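Local coordinates for protein orotidine-5-phosphate decarboxylase/orotate phosphoribosyltransferase, putative (Ompdcase-oprtase, putative) (Leishmania infantum, PDB 3QW3) that probably catalyses the decarboxylation of orotidine 5'-phosphate to UMP, this chain being the decarboxylase domain of a longer bifunctional UMP synthase, at residues Ala47-Ala52 and Val80-Arg85; Gly86-Thr91 and Pro112-Asp117; Ile108-Tyr113 and Lys128-Leu133; Pro121-Pro126 and Asn169-Leu174; Arg161-Trp166 and Pro192-Leu197. All coordinates share one frame; numbering follows the deposited sequence.

Interaction 1: Ala47-Ala52 and Val80-Arg85; sequences AYKPNA and VLDAKR. With SO4 (sulfate ion), chain D.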
# COMPACT_ATOMS: atom_id res chain seq x y z
N ALA A 47 14.39 14.86 -9.14
CA ALA A 47 13.01 14.60 -8.70
C ALA A 47 12.86 14.94 -7.23
O ALA A 47 13.86 15.05 -6.51
CB ALA A 47 12.65 13.12 -8.93
N TYR A 48 11.61 15.14 -6.81
CA TYR A 48 11.27 15.18 -5.39
C TYR A 48 10.35 14.02 -5.04
O TYR A 48 9.53 13.59 -5.87
CB TYR A 48 10.63 16.51 -5.00
CG TYR A 48 11.65 17.63 -4.96
CD1 TYR A 48 12.39 17.88 -3.81
CD2 TYR A 48 11.90 18.39 -6.10
CE1 TYR A 48 13.35 18.88 -3.78
CE2 TYR A 48 12.86 19.40 -6.08
CZ TYR A 48 13.58 19.64 -4.92
OH TYR A 48 14.53 20.63 -4.90
N LYS A 49 10.51 13.50 -3.82
CA LYS A 49 9.72 12.36 -3.35
C LYS A 49 9.03 12.67 -2.00
O LYS A 49 9.58 12.38 -0.93
CB LYS A 49 10.59 11.09 -3.26
CG LYS A 49 9.79 9.82 -2.95
CD LYS A 49 10.64 8.55 -2.99
CE LYS A 49 11.57 8.41 -1.77
NZ LYS A 49 10.90 8.22 -0.47
N PRO A 50 7.83 13.25 -2.06
CA PRO A 50 7.10 13.49 -0.81
C PRO A 50 6.61 12.19 -0.17
O PRO A 50 6.20 11.26 -0.86
CB PRO A 50 5.92 14.36 -1.24
CG PRO A 50 5.78 14.14 -2.69
CD PRO A 50 7.15 13.86 -3.21
N ASN A 51 6.68 12.17 1.16
CA ASN A 51 6.29 11.05 1.99
C ASN A 51 4.78 11.08 2.26
O ASN A 51 4.31 11.89 3.07
CB ASN A 51 7.07 11.14 3.31
CG ASN A 51 6.99 9.87 4.15
OD1 ASN A 51 8.00 9.38 4.66
ND2 ASN A 51 5.79 9.34 4.30
N ALA A 52 4.02 10.21 1.59
CA ALA A 52 2.56 10.23 1.69
C ALA A 52 2.07 10.01 3.13
O ALA A 52 1.07 10.60 3.55
CB ALA A 52 1.93 9.21 0.74
N VAL A 80 7.57 12.29 -7.38
CA VAL A 80 7.20 10.90 -7.13
C VAL A 80 6.48 10.84 -5.78
O VAL A 80 7.09 11.09 -4.75
CB VAL A 80 8.44 9.98 -7.09
CG1 VAL A 80 8.02 8.53 -6.82
CG2 VAL A 80 9.24 10.09 -8.39
N LEU A 81 5.19 10.54 -5.79
CA LEU A 81 4.47 10.39 -4.53
C LEU A 81 4.79 9.00 -3.98
O LEU A 81 4.43 7.99 -4.58
CB LEU A 81 2.95 10.57 -4.73
CG LEU A 81 2.09 10.45 -3.47
CD1 LEU A 81 2.44 11.50 -2.41
CD2 LEU A 81 0.60 10.52 -3.82
N ASP A 82 5.48 8.97 -2.84
CA ASP A 82 5.85 7.68 -2.23
C ASP A 82 4.73 7.19 -1.33
O ASP A 82 4.73 7.44 -0.12
CB ASP A 82 7.17 7.76 -1.47
CG ASP A 82 7.78 6.38 -1.22
OD1 ASP A 82 7.13 5.35 -1.53
OD2 ASP A 82 8.92 6.32 -0.72
N ALA A 83 3.78 6.52 -1.97
CA ALA A 83 2.53 6.10 -1.33
C ALA A 83 2.42 4.58 -1.21
O ALA A 83 1.59 4.09 -0.43
CB ALA A 83 1.36 6.66 -2.13
N LYS A 84 3.24 3.84 -1.96
CA LYS A 84 3.25 2.37 -1.97
C LYS A 84 1.83 1.79 -1.93
O LYS A 84 1.47 1.02 -1.04
CB LYS A 84 4.16 1.82 -0.85
CG LYS A 84 5.63 2.26 -0.99
CD LYS A 84 6.53 1.64 0.07
CE LYS A 84 8.00 2.07 -0.08
NZ LYS A 84 8.23 3.51 0.26
N ARG A 85 1.03 2.18 -2.92
CA ARG A 85 -0.36 1.75 -2.99
C ARG A 85 -0.49 0.40 -3.69
O ARG A 85 0.38 -0.01 -4.46
CB ARG A 85 -1.21 2.80 -3.71
CG ARG A 85 -1.21 4.19 -3.06
CD ARG A 85 -1.80 4.19 -1.64
NE ARG A 85 -2.20 5.53 -1.18
CZ ARG A 85 -1.71 6.15 -0.11
NH1 ARG A 85 -0.77 5.60 0.64
NH2 ARG A 85 -2.18 7.36 0.22
S SO4 D . 12.93 6.01 1.85
O1 SO4 D . 12.17 4.84 2.29
O2 SO4 D . 12.71 6.21 0.42
O3 SO4 D . 12.48 7.19 2.59
O4 SO4 D . 14.35 5.78 2.10
O HOH W 1 -1.16 8.42 2.64
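K49 reaches across the flank of D82, its CG 3.6 Å from D82 CB. CG lies anti to the backbone N (chi1 -172°), beside the carbonyl carbon, which sends the chain across toward D82; bends at the last two torsions bring NZ to D82 OD2 at 2.8 Å, where OD2 offers the lone pair turned away from OD1. K84 approaches the other oxygen: NZ lies 2.8 Å from D82 OD1, on the syn side, 26° out of plane. T109 adds a hydrogen bond to OD1, helping to fix its rotation. Together with D87 of the second subunit, which salt-bridges K84, these alternating charges are consistent with the Lys-Asp-Lys-Asp array of the OMP decarboxylase family and probably mark the active site. K49 NZ also donates to O2 of a sulfate ion, 2.8 Å away.

The underlying strands, 47-50 and 80-85, run parallel and close the TIM barrel. V80 N bonds to Y48 O at 2.8 Å and D82 N to P50 O at 3.1 Å; P50 has no N-H to give to V80 O, which instead meets P50 CD at 3.2 Å. A52 fits its small CB against L81 CD1 and A83 CB, each 3.9 Å away. The A83 methyl lies under one guanidinium face of R85, toward its rim, and a water links R85 NH2 to A52 O.

Interaction 2: Gly86-Thr91 and Pro112-Asp117; sequences GDIADT and PYMGSD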
# COMPACT_ATOMS: atom_id res chain seq x y z
N GLY A 86 -1.59 -0.29 -3.43
CA GLY A 86 -1.88 -1.52 -4.14
C GLY A 86 -3.26 -2.00 -3.76
O GLY A 86 -3.51 -2.33 -2.61
N ASP A 87 -4.16 -2.02 -4.74
CA ASP A 87 -5.52 -2.51 -4.53
C ASP A 87 -6.07 -2.86 -5.90
O ASP A 87 -5.32 -2.88 -6.86
CB ASP A 87 -6.39 -1.45 -3.84
CG ASP A 87 -7.46 -2.06 -2.94
OD1 ASP A 87 -7.53 -1.67 -1.75
OD2 ASP A 87 -8.23 -2.91 -3.41
N ILE A 88 -7.36 -3.14 -6.00
CA ILE A 88 -7.91 -3.46 -7.31
C ILE A 88 -9.03 -2.54 -7.76
O ILE A 88 -9.52 -1.72 -6.98
CB ILE A 88 -8.35 -4.94 -7.41
CG1 ILE A 88 -9.04 -5.42 -6.12
CG2 ILE A 88 -7.14 -5.81 -7.72
CD1 ILE A 88 -10.39 -4.79 -5.85
N ALA A 89 -9.41 -2.67 -9.03
CA ALA A 89 -10.63 -2.06 -9.58
C ALA A 89 -10.81 -0.58 -9.25
O ALA A 89 -9.86 0.20 -9.37
CB ALA A 89 -11.87 -2.89 -9.17
N ASP A 90 -12.02 -0.21 -8.81
CA ASP A 90 -12.37 1.17 -8.50
C ASP A 90 -11.49 1.77 -7.41
O ASP A 90 -11.24 2.98 -7.41
CB ASP A 90 -13.84 1.28 -8.06
CG ASP A 90 -14.82 0.94 -9.18
OD1 ASP A 90 -14.39 0.67 -10.32
OD2 ASP A 90 -16.04 0.95 -8.89
N THR A 91 -11.05 0.94 -6.47
CA THR A 91 -10.22 1.40 -5.36
C THR A 91 -8.87 1.88 -5.89
O THR A 91 -8.46 3.00 -5.59
CB THR A 91 -10.04 0.32 -4.29
OG1 THR A 91 -11.32 -0.16 -3.87
CG2 THR A 91 -9.29 0.88 -3.08
N PRO A 112 3.72 -4.84 -5.64
CA PRO A 112 3.43 -5.81 -6.68
C PRO A 112 2.55 -6.97 -6.23
O PRO A 112 2.16 -7.79 -7.06
CB PRO A 112 4.81 -6.36 -7.03
CG PRO A 112 5.54 -6.32 -5.73
CD PRO A 112 5.07 -5.05 -5.07
N TYR A 113 2.24 -7.05 -4.93
CA TYR A 113 1.67 -8.28 -4.36
C TYR A 113 0.36 -8.78 -5.00
O TYR A 113 0.16 -9.99 -5.13
CB TYR A 113 1.55 -8.24 -2.83
CG TYR A 113 1.27 -9.63 -2.26
CD1 TYR A 113 -0.02 -9.99 -1.84
CD2 TYR A 113 2.28 -10.58 -2.18
CE1 TYR A 113 -0.27 -11.27 -1.34
CE2 TYR A 113 2.03 -11.86 -1.67
CZ TYR A 113 0.76 -12.19 -1.26
OH TYR A 113 0.53 -13.46 -0.78
N MET A 114 -0.51 -7.85 -5.40
CA MET A 114 -1.79 -8.24 -6.00
C MET A 114 -1.71 -8.40 -7.53
O MET A 114 -2.72 -8.66 -8.18
CB MET A 114 -2.89 -7.28 -5.58
CG MET A 114 -3.21 -7.37 -4.09
SD MET A 114 -4.41 -6.15 -3.54
CE MET A 114 -5.91 -6.79 -4.27
N GLY A 115 -0.52 -8.22 -8.09
CA GLY A 115 -0.26 -8.56 -9.49
C GLY A 115 -0.75 -7.57 -10.53
O GLY A 115 -1.11 -6.44 -10.21
N SER A 116 -0.77 -8.01 -11.79
CA SER A 116 -0.98 -7.11 -12.94
C SER A 116 -2.20 -6.19 -12.89
O SER A 116 -2.07 -5.00 -13.12
CB SER A 116 -0.98 -7.90 -14.25
OG SER A 116 -2.07 -8.79 -14.30
N ASP A 117 -3.38 -6.74 -12.58
CA ASP A 117 -4.60 -5.92 -12.57
C ASP A 117 -4.70 -4.96 -11.39
O ASP A 117 -5.54 -4.05 -11.39
CB ASP A 117 -5.87 -6.78 -12.73
CG ASP A 117 -5.93 -7.94 -11.76
OD1 ASP A 117 -6.92 -8.70 -11.81
OD2 ASP A 117 -4.99 -8.11 -10.96
O HOH W 2 -8.22 -3.81 -11.33
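M114 points its thioether into the bend of residues 86-88, where the contact is tight. Its SD lies 3.9 Å from D87 CA and 4.0 Å from G86 O, while the bend at chi3 (72°) swings CE onto I88, 3.8 Å from CG2 and 3.9 Å from CG1. The two side chains cross at about a right angle, and the methyl group meets both branches of the isoleucine. A long, flexible methionine suits this task, since it can follow an irregular backbone. It is presented by a type I turn from P112 to G115, closed by a bond from G115 N to P112 O, with glycine suited to the positive phi at the end of the turn. D87 keeps its own end elsewhere: OD2 accepts from I88 N at 2.7 Å, and its other oxygen faces the second subunit.

Toward A89 and D117 the packing gives way to solvent. There a single water joins the segments, accepting from A89 N at 2.8 Å and donating to D117 O at 2.7 Å.

N138 of the second subunit packs on both I88 and M114. The contact between I88 and M114 joins two neighbouring beta-alpha loops of the barrel, one leading from strand 80-85 into helix 89-102, the other from strand 107-110 into helix 116-123.

Interaction 3: Ile108-Tyr113 and Lys128-Leu133; sequences ITASPY and KAVFVL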
# COMPACT_ATOMS: atom_id res chain seq x y z
N ILE A 108 4.06 7.48 -8.91
CA ILE A 108 3.68 6.88 -7.63
C ILE A 108 4.48 5.60 -7.40
O ILE A 108 4.93 4.97 -8.35
CB ILE A 108 2.15 6.59 -7.58
CG1 ILE A 108 1.63 6.43 -6.14
CG2 ILE A 108 1.78 5.40 -8.48
CD1 ILE A 108 0.10 6.29 -6.05
N THR A 109 4.65 5.22 -6.14
CA THR A 109 5.20 3.90 -5.82
C THR A 109 4.06 2.93 -5.53
O THR A 109 3.00 3.34 -5.07
CB THR A 109 6.17 3.95 -4.63
OG1 THR A 109 5.53 4.61 -3.53
CG2 THR A 109 7.45 4.70 -5.01
N ALA A 110 4.29 1.65 -5.82
CA ALA A 110 3.22 0.65 -5.71
C ALA A 110 3.76 -0.72 -5.34
O ALA A 110 4.88 -1.07 -5.71
CB ALA A 110 2.44 0.56 -7.02
N SER A 111 2.95 -1.48 -4.60
CA SER A 111 3.28 -2.86 -4.24
C SER A 111 2.90 -3.81 -5.38
O SER A 111 1.86 -3.61 -6.02
CB SER A 111 2.53 -3.26 -2.96
OG SER A 111 2.54 -4.68 -2.78
N PRO A 112 3.72 -4.84 -5.64
CA PRO A 112 3.43 -5.81 -6.68
C PRO A 112 2.55 -6.97 -6.23
O PRO A 112 2.16 -7.79 -7.06
CB PRO A 112 4.81 -6.36 -7.03
CG PRO A 112 5.54 -6.32 -5.73
CD PRO A 112 5.07 -5.05 -5.07
N TYR A 113 2.24 -7.05 -4.93
CA TYR A 113 1.67 -8.28 -4.36
C TYR A 113 0.36 -8.78 -5.00
O TYR A 113 0.16 -9.99 -5.13
CB TYR A 113 1.55 -8.24 -2.83
CG TYR A 113 1.27 -9.63 -2.26
CD1 TYR A 113 -0.02 -9.99 -1.84
CD2 TYR A 113 2.28 -10.58 -2.18
CE1 TYR A 113 -0.27 -11.27 -1.34
CE2 TYR A 113 2.03 -11.86 -1.67
CZ TYR A 113 0.76 -12.19 -1.26
OH TYR A 113 0.53 -13.46 -0.78
N LYS A 128 2.28 9.19 -16.69
CA LYS A 128 2.65 8.98 -15.29
C LYS A 128 3.45 7.70 -15.13
O LYS A 128 3.25 6.74 -15.87
CB LYS A 128 1.40 8.92 -14.40
CG LYS A 128 0.43 10.10 -14.56
CD LYS A 128 1.00 11.41 -14.03
CE LYS A 128 0.06 12.57 -14.30
NZ LYS A 128 0.55 13.82 -13.65
N ALA A 129 4.36 7.68 -14.17
CA ALA A 129 5.18 6.50 -13.95
C ALA A 129 4.74 5.76 -12.70
O ALA A 129 4.19 6.35 -11.77
CB ALA A 129 6.64 6.88 -13.83
N VAL A 130 4.98 4.45 -12.70
CA VAL A 130 4.69 3.61 -11.55
C VAL A 130 5.96 2.87 -11.18
O VAL A 130 6.44 2.02 -11.94
CB VAL A 130 3.56 2.61 -11.87
CG1 VAL A 130 3.17 1.82 -10.61
CG2 VAL A 130 2.37 3.33 -12.45
N PHE A 131 6.51 3.21 -10.02
CA PHE A 131 7.67 2.51 -9.48
C PHE A 131 7.20 1.38 -8.58
O PHE A 131 6.64 1.63 -7.51
CB PHE A 131 8.57 3.49 -8.72
CG PHE A 131 9.34 4.42 -9.63
CD1 PHE A 131 10.54 4.01 -10.19
CD2 PHE A 131 8.87 5.70 -9.90
CE1 PHE A 131 11.28 4.86 -11.03
CE2 PHE A 131 9.59 6.56 -10.75
CZ PHE A 131 10.80 6.13 -11.31
N VAL A 132 7.42 0.15 -9.02
CA VAL A 132 6.92 -1.04 -8.32
C VAL A 132 7.98 -1.58 -7.38
O VAL A 132 9.14 -1.75 -7.76
CB VAL A 132 6.51 -2.14 -9.32
CG1 VAL A 132 5.92 -3.34 -8.58
CG2 VAL A 132 5.49 -1.60 -10.31
N LEU A 133 7.58 -1.86 -6.14
CA LEU A 133 8.52 -2.42 -5.16
C LEU A 133 9.14 -3.70 -5.70
O LEU A 133 8.43 -4.57 -6.21
CB LEU A 133 7.81 -2.71 -3.84
CG LEU A 133 7.04 -1.57 -3.17
CD1 LEU A 133 6.42 -2.10 -1.87
CD2 LEU A 133 7.93 -0.38 -2.89
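The parallel pairing of I108, T109 and A110 with V130, F131 and V132 belongs to a beta-alpha-beta unit, in which helix 116-123 connects the two strands. A ladder of backbone bonds holds them: F131 N to I108 O and A110 N to F131 O, both 2.9 Å, then L133 N to A110 O at 2.8 Å.

On the outer face of the sheet, F122, L119 and M123 of helix 116-123 pack on I108, A110, V130 and V132. Here A110 CB touches V130 CG1 at 3.9 Å, a small residue beside a branched one. T109 and F131 belong to the barrel interior, where both also meet V175 of the next strand. T109 has OG1 between its backbone N and carbonyl carbon (chi1 51°), which turns the hydroxyl toward D82, where it also accepts from K84 N, and leaves methyl CG2 to rest 4.1 Å from F131 CB.

The strand then runs into a beta-alpha loop at the C-terminal rim of the barrel, the side on which TIM barrels carry their active sites. P112 has no N-H to offer L133 O as the next rung, which fits that buried carbonyl having no polar partner in the model. P112 CB packs on V132 CG1 at 3.6 Å and its CD on L133 CB at 3.8 Å. S111 OG accepts from Y113 N in an ST turn and bonds to S111 OG of the second subunit.

Interaction 4: Pro121-Pro126 and Asn169-Leu174; sequences PFMRYP and NGNVGL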
# COMPACT_ATOMS: atom_id res chain seq x y z
N PRO A 121 -4.42 -0.03 -13.15
CA PRO A 121 -5.06 1.28 -12.92
C PRO A 121 -4.08 2.44 -12.75
O PRO A 121 -4.44 3.59 -13.00
CB PRO A 121 -5.85 1.05 -11.63
CG PRO A 121 -6.14 -0.41 -11.64
CD PRO A 121 -4.89 -1.02 -12.17
N PHE A 122 -2.86 2.15 -12.31
CA PHE A 122 -1.83 3.18 -12.26
C PHE A 122 -1.13 3.30 -13.62
O PHE A 122 -0.93 4.41 -14.13
CB PHE A 122 -0.83 2.89 -11.15
CG PHE A 122 -1.45 2.86 -9.78
CD1 PHE A 122 -1.82 4.04 -9.13
CD2 PHE A 122 -1.68 1.64 -9.14
CE1 PHE A 122 -2.40 4.00 -7.87
CE2 PHE A 122 -2.26 1.60 -7.87
CZ PHE A 122 -2.62 2.78 -7.24
N MET A 123 -0.81 2.16 -14.22
CA MET A 123 -0.00 2.13 -15.45
C MET A 123 -0.75 2.59 -16.70
O MET A 123 -0.12 2.87 -17.73
CB MET A 123 0.59 0.73 -15.66
CG MET A 123 1.54 0.30 -14.55
SD MET A 123 2.02 -1.43 -14.64
CE MET A 123 3.16 -1.52 -13.26
N ARG A 124 -2.07 2.69 -16.61
CA ARG A 124 -2.89 3.11 -17.75
C ARG A 124 -2.73 4.60 -18.10
O ARG A 124 -3.21 5.06 -19.15
CB ARG A 124 -4.36 2.74 -17.55
CG ARG A 124 -5.02 3.38 -16.34
CD ARG A 124 -6.44 2.84 -16.12
NE ARG A 124 -7.36 3.26 -17.18
CZ ARG A 124 -8.01 4.42 -17.20
NH1 ARG A 124 -7.84 5.31 -16.22
NH2 ARG A 124 -8.84 4.70 -18.20
N TYR A 125 -2.08 5.36 -17.20
CA TYR A 125 -1.75 6.76 -17.45
C TYR A 125 -0.37 6.80 -18.11
O TYR A 125 0.64 6.70 -17.42
CB TYR A 125 -1.67 7.54 -16.13
CG TYR A 125 -2.96 7.81 -15.38
CD1 TYR A 125 -3.65 6.78 -14.73
CD2 TYR A 125 -3.46 9.10 -15.27
CE1 TYR A 125 -4.82 7.04 -14.03
CE2 TYR A 125 -4.63 9.37 -14.57
CZ TYR A 125 -5.30 8.33 -13.95
OH TYR A 125 -6.46 8.60 -13.25
N PRO A 126 -0.31 6.97 -19.44
CA PRO A 126 0.99 6.90 -20.13
C PRO A 126 1.97 8.00 -19.71
O PRO A 126 3.18 7.80 -19.77
CB PRO A 126 0.61 7.07 -21.62
CG PRO A 126 -0.86 6.78 -21.68
CD PRO A 126 -1.41 7.27 -20.38
N ASN A 169 2.96 0.40 -21.39
CA ASN A 169 2.97 1.84 -21.60
C ASN A 169 4.33 2.52 -21.44
O ASN A 169 4.42 3.75 -21.51
CB ASN A 169 1.90 2.53 -20.73
CG ASN A 169 0.51 2.42 -21.33
OD1 ASN A 169 0.36 2.26 -22.54
ND2 ASN A 169 -0.51 2.52 -20.48
N GLY A 170 5.37 1.73 -21.22
CA GLY A 170 6.74 2.25 -21.10
C GLY A 170 6.90 3.17 -19.91
O GLY A 170 7.77 4.05 -19.90
N ASN A 171 6.08 2.95 -18.89
CA ASN A 171 6.03 3.83 -17.72
C ASN A 171 6.26 3.13 -16.39
O ASN A 171 5.97 3.69 -15.33
CB ASN A 171 4.73 4.64 -17.70
CG ASN A 171 3.47 3.77 -17.58
OD1 ASN A 171 2.37 4.30 -17.41
ND2 ASN A 171 3.62 2.46 -17.69
N VAL A 172 6.77 1.90 -16.46
CA VAL A 172 7.05 1.11 -15.26
C VAL A 172 8.51 1.27 -14.84
O VAL A 172 9.43 1.23 -15.67
CB VAL A 172 6.72 -0.38 -15.47
CG1 VAL A 172 6.94 -1.20 -14.19
CG2 VAL A 172 5.28 -0.52 -15.94
N GLY A 173 8.71 1.47 -13.54
CA GLY A 173 10.02 1.49 -12.92
C GLY A 173 10.01 0.53 -11.74
O GLY A 173 8.98 -0.06 -11.42
N LEU A 174 11.16 0.37 -11.10
CA LEU A 174 11.29 -0.52 -9.95
C LEU A 174 11.92 0.19 -8.77
O LEU A 174 12.80 1.03 -8.95
CB LEU A 174 12.15 -1.72 -10.31
CG LEU A 174 11.58 -2.69 -11.35
CD1 LEU A 174 12.65 -3.67 -11.78
CD2 LEU A 174 10.39 -3.43 -10.76
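N169 and M123 share the polar part of this contact. The amide ND2 of N169 donates to M123 O at 2.8 Å along an almost straight line (177° at the hydrogen). The oxygen lies in the plane of the amide, although the donor itself is tilted 25° from the carbonyl plane of M123. Asparagine is apt here, being short enough to stay near its own loop and still present an N-H to a carbonyl late in helix 116-123.

The apolar part lies deeper. M123 extends beyond CG with chi2 and chi3 both close to 180°, and its sulfur and methyl group lie across V172: SD and CE each lie 3.6 Å from V172 CG2, and CE is 3.9 Å from CG1. The unbranched methionine also reaches V130 and V132, so one side chain spans two adjacent strands.

Helix 116-123 is thereby laid against strands 129-135 and 172-176, the helix-on-sheet layering of a TIM barrel, with the polar bond at the C-terminal end of the helix, near the rim where the barrel strands begin.

Interaction 5: Arg161-Trp166 and Pro192-Leu197; sequences RAEGPW and PTLWFL. With SO4 (sulfate ion), chain F.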
# COMPACT_ATOMS: atom_id res chain seq x y z
N ARG A 161 8.73 -9.53 -14.77
CA ARG A 161 7.37 -9.11 -15.06
C ARG A 161 7.32 -7.64 -15.43
O ARG A 161 6.65 -7.25 -16.38
CB ARG A 161 6.46 -9.37 -13.86
CG ARG A 161 5.69 -10.65 -13.93
CD ARG A 161 5.29 -11.12 -12.55
NE ARG A 161 4.65 -12.43 -12.60
CZ ARG A 161 5.29 -13.59 -12.65
NH1 ARG A 161 6.62 -13.64 -12.66
NH2 ARG A 161 4.60 -14.72 -12.69
N ALA A 162 8.03 -6.82 -14.65
CA ALA A 162 8.02 -5.38 -14.83
C ALA A 162 8.63 -4.97 -16.17
O ALA A 162 8.06 -4.15 -16.87
CB ALA A 162 8.74 -4.70 -13.67
N GLU A 163 9.78 -5.55 -16.51
CA GLU A 163 10.44 -5.28 -17.80
C GLU A 163 9.64 -5.86 -18.96
O GLU A 163 9.61 -5.28 -20.05
CB GLU A 163 11.87 -5.86 -17.79
CG GLU A 163 12.68 -5.67 -19.09
CD GLU A 163 13.28 -4.27 -19.26
OE1 GLU A 163 13.77 -3.68 -18.28
OE2 GLU A 163 13.29 -3.77 -20.41
N GLY A 164 8.97 -6.98 -18.71
CA GLY A 164 8.20 -7.70 -19.72
C GLY A 164 6.74 -7.29 -19.80
O GLY A 164 6.44 -6.18 -20.24
N PRO A 165 5.82 -8.17 -19.38
CA PRO A 165 4.38 -7.96 -19.57
C PRO A 165 3.81 -6.66 -19.00
O PRO A 165 2.91 -6.08 -19.61
CB PRO A 165 3.74 -9.18 -18.88
CG PRO A 165 4.84 -9.89 -18.18
CD PRO A 165 6.12 -9.49 -18.80
N TRP A 166 4.32 -6.19 -17.87
CA TRP A 166 3.76 -5.00 -17.23
C TRP A 166 4.01 -3.68 -17.97
O TRP A 166 3.21 -2.75 -17.87
CB TRP A 166 4.24 -4.88 -15.77
CG TRP A 166 3.73 -5.97 -14.85
CD1 TRP A 166 2.75 -6.88 -15.11
CD2 TRP A 166 4.16 -6.22 -13.50
NE1 TRP A 166 2.56 -7.70 -14.02
CE2 TRP A 166 3.41 -7.31 -13.02
CE3 TRP A 166 5.11 -5.62 -12.65
CZ2 TRP A 166 3.58 -7.83 -11.73
CZ3 TRP A 166 5.28 -6.14 -11.37
CH2 TRP A 166 4.52 -7.24 -10.92
N PRO A 192 16.82 -4.67 -18.06
CA PRO A 192 17.88 -3.82 -18.60
C PRO A 192 17.51 -2.37 -18.90
O PRO A 192 18.40 -1.52 -18.98
CB PRO A 192 18.27 -4.55 -19.90
CG PRO A 192 17.77 -5.95 -19.73
CD PRO A 192 16.49 -5.78 -18.97
N THR A 193 16.22 -2.06 -19.07
CA THR A 193 15.83 -0.71 -19.50
C THR A 193 15.09 0.13 -18.46
O THR A 193 14.99 1.35 -18.60
CB THR A 193 14.99 -0.72 -20.81
OG1 THR A 193 13.68 -1.25 -20.55
CG2 THR A 193 15.67 -1.52 -21.91
N LEU A 194 14.56 -0.50 -17.41
CA LEU A 194 13.71 0.23 -16.48
C LEU A 194 14.48 1.18 -15.58
O LEU A 194 15.61 0.90 -15.21
CB LEU A 194 12.90 -0.73 -15.60
CG LEU A 194 12.02 -1.76 -16.32
CD1 LEU A 194 11.15 -2.46 -15.30
CD2 LEU A 194 11.17 -1.12 -17.42
N TRP A 195 13.86 2.31 -15.24
CA TRP A 195 14.41 3.19 -14.22
C TRP A 195 14.24 2.53 -12.86
O TRP A 195 13.21 1.92 -12.58
CB TRP A 195 13.68 4.53 -14.22
CG TRP A 195 14.24 5.49 -15.20
CD1 TRP A 195 13.94 5.59 -16.53
CD2 TRP A 195 15.21 6.51 -14.93
NE1 TRP A 195 14.66 6.61 -17.11
CE2 TRP A 195 15.45 7.19 -16.15
CE3 TRP A 195 15.90 6.91 -13.78
CZ2 TRP A 195 16.36 8.25 -16.25
CZ3 TRP A 195 16.81 7.97 -13.88
CH2 TRP A 195 17.02 8.62 -15.11
N PHE A 196 15.27 2.65 -12.03
CA PHE A 196 15.19 2.20 -10.64
C PHE A 196 15.11 3.43 -9.74
O PHE A 196 15.87 4.40 -9.92
CB PHE A 196 16.41 1.38 -10.20
CG PHE A 196 16.65 0.11 -10.98
CD1 PHE A 196 15.73 -0.40 -11.90
CD2 PHE A 196 17.82 -0.62 -10.74
CE1 PHE A 196 16.00 -1.59 -12.59
CE2 PHE A 196 18.09 -1.81 -11.42
CZ PHE A 196 17.18 -2.29 -12.35
N LEU A 197 14.21 3.39 -8.77
CA LEU A 197 14.21 4.36 -7.68
C LEU A 197 14.99 3.68 -6.57
O LEU A 197 14.61 2.60 -6.11
CB LEU A 197 12.78 4.70 -7.24
CG LEU A 197 12.61 5.61 -6.02
CD1 LEU A 197 13.22 6.99 -6.21
CD2 LEU A 197 11.12 5.72 -5.67
S SO4 F . 7.05 -17.32 -14.05
O1 SO4 F . 6.17 -18.48 -14.19
O2 SO4 F . 7.29 -16.72 -15.36
O3 SO4 F . 6.43 -16.35 -13.17
O4 SO4 F . 8.32 -17.75 -13.46
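E163 folds its carboxylate over the start of the 192-197 segment, flanking the ring of P192, whose CD lies 3.5 Å from OE1. The chain leaves with CG anti to the backbone N (chi1 179°) and turns at chi2, which delivers both oxygens to T193. OE1 accepts from T193 N at 3.0 Å, the donor 32° out of the carboxylate plane; OE2 takes the hydroxyl proton of T193 OG1 at 2.6 Å. A weak bond from L194 N to OE1 adds a third donor. Threonine suits the site because its hydroxyl adds a second donor beside its backbone N-H, one for each oxygen.

On the buried side A162 CB meets L194 CD1 at 3.7 Å, where alanine lets helix 154-163 come close. R161 lies away from this junction: its CB lies 3.7 Å above the centre of one face of the W166 ring, and NH1 bonds to sulfate O3 at 2.8 Å.

With two oxygens shared among three donors, E163 probably sits there as a carboxylate, pinning the end of helix 154-163 to the loop before strand 196-198.

Interactions 1, 3, 4 and 5 follow one another round the same barrel sheet. D82 OD1 to T109 OG1 (2.7 Å) joins interactions 1 and 3, whose centres are 10 Å apart; V130 O to G173 N (2.8 Å) joins interactions 3 and 4, about 8 Å apart; L174 O to L197 N (2.8 Å) joins interactions 4 and 5. Across the interior, K49 CD touches L197 CD2 at 3.9 Å, though the centres of interactions 1 and 5 lie about 19 Å apart. The probable active-site charges belong to interaction 1, with T109 of interaction 3 behind them. Interaction 2 supplies D87, which probably completes the corresponding array in the second subunit.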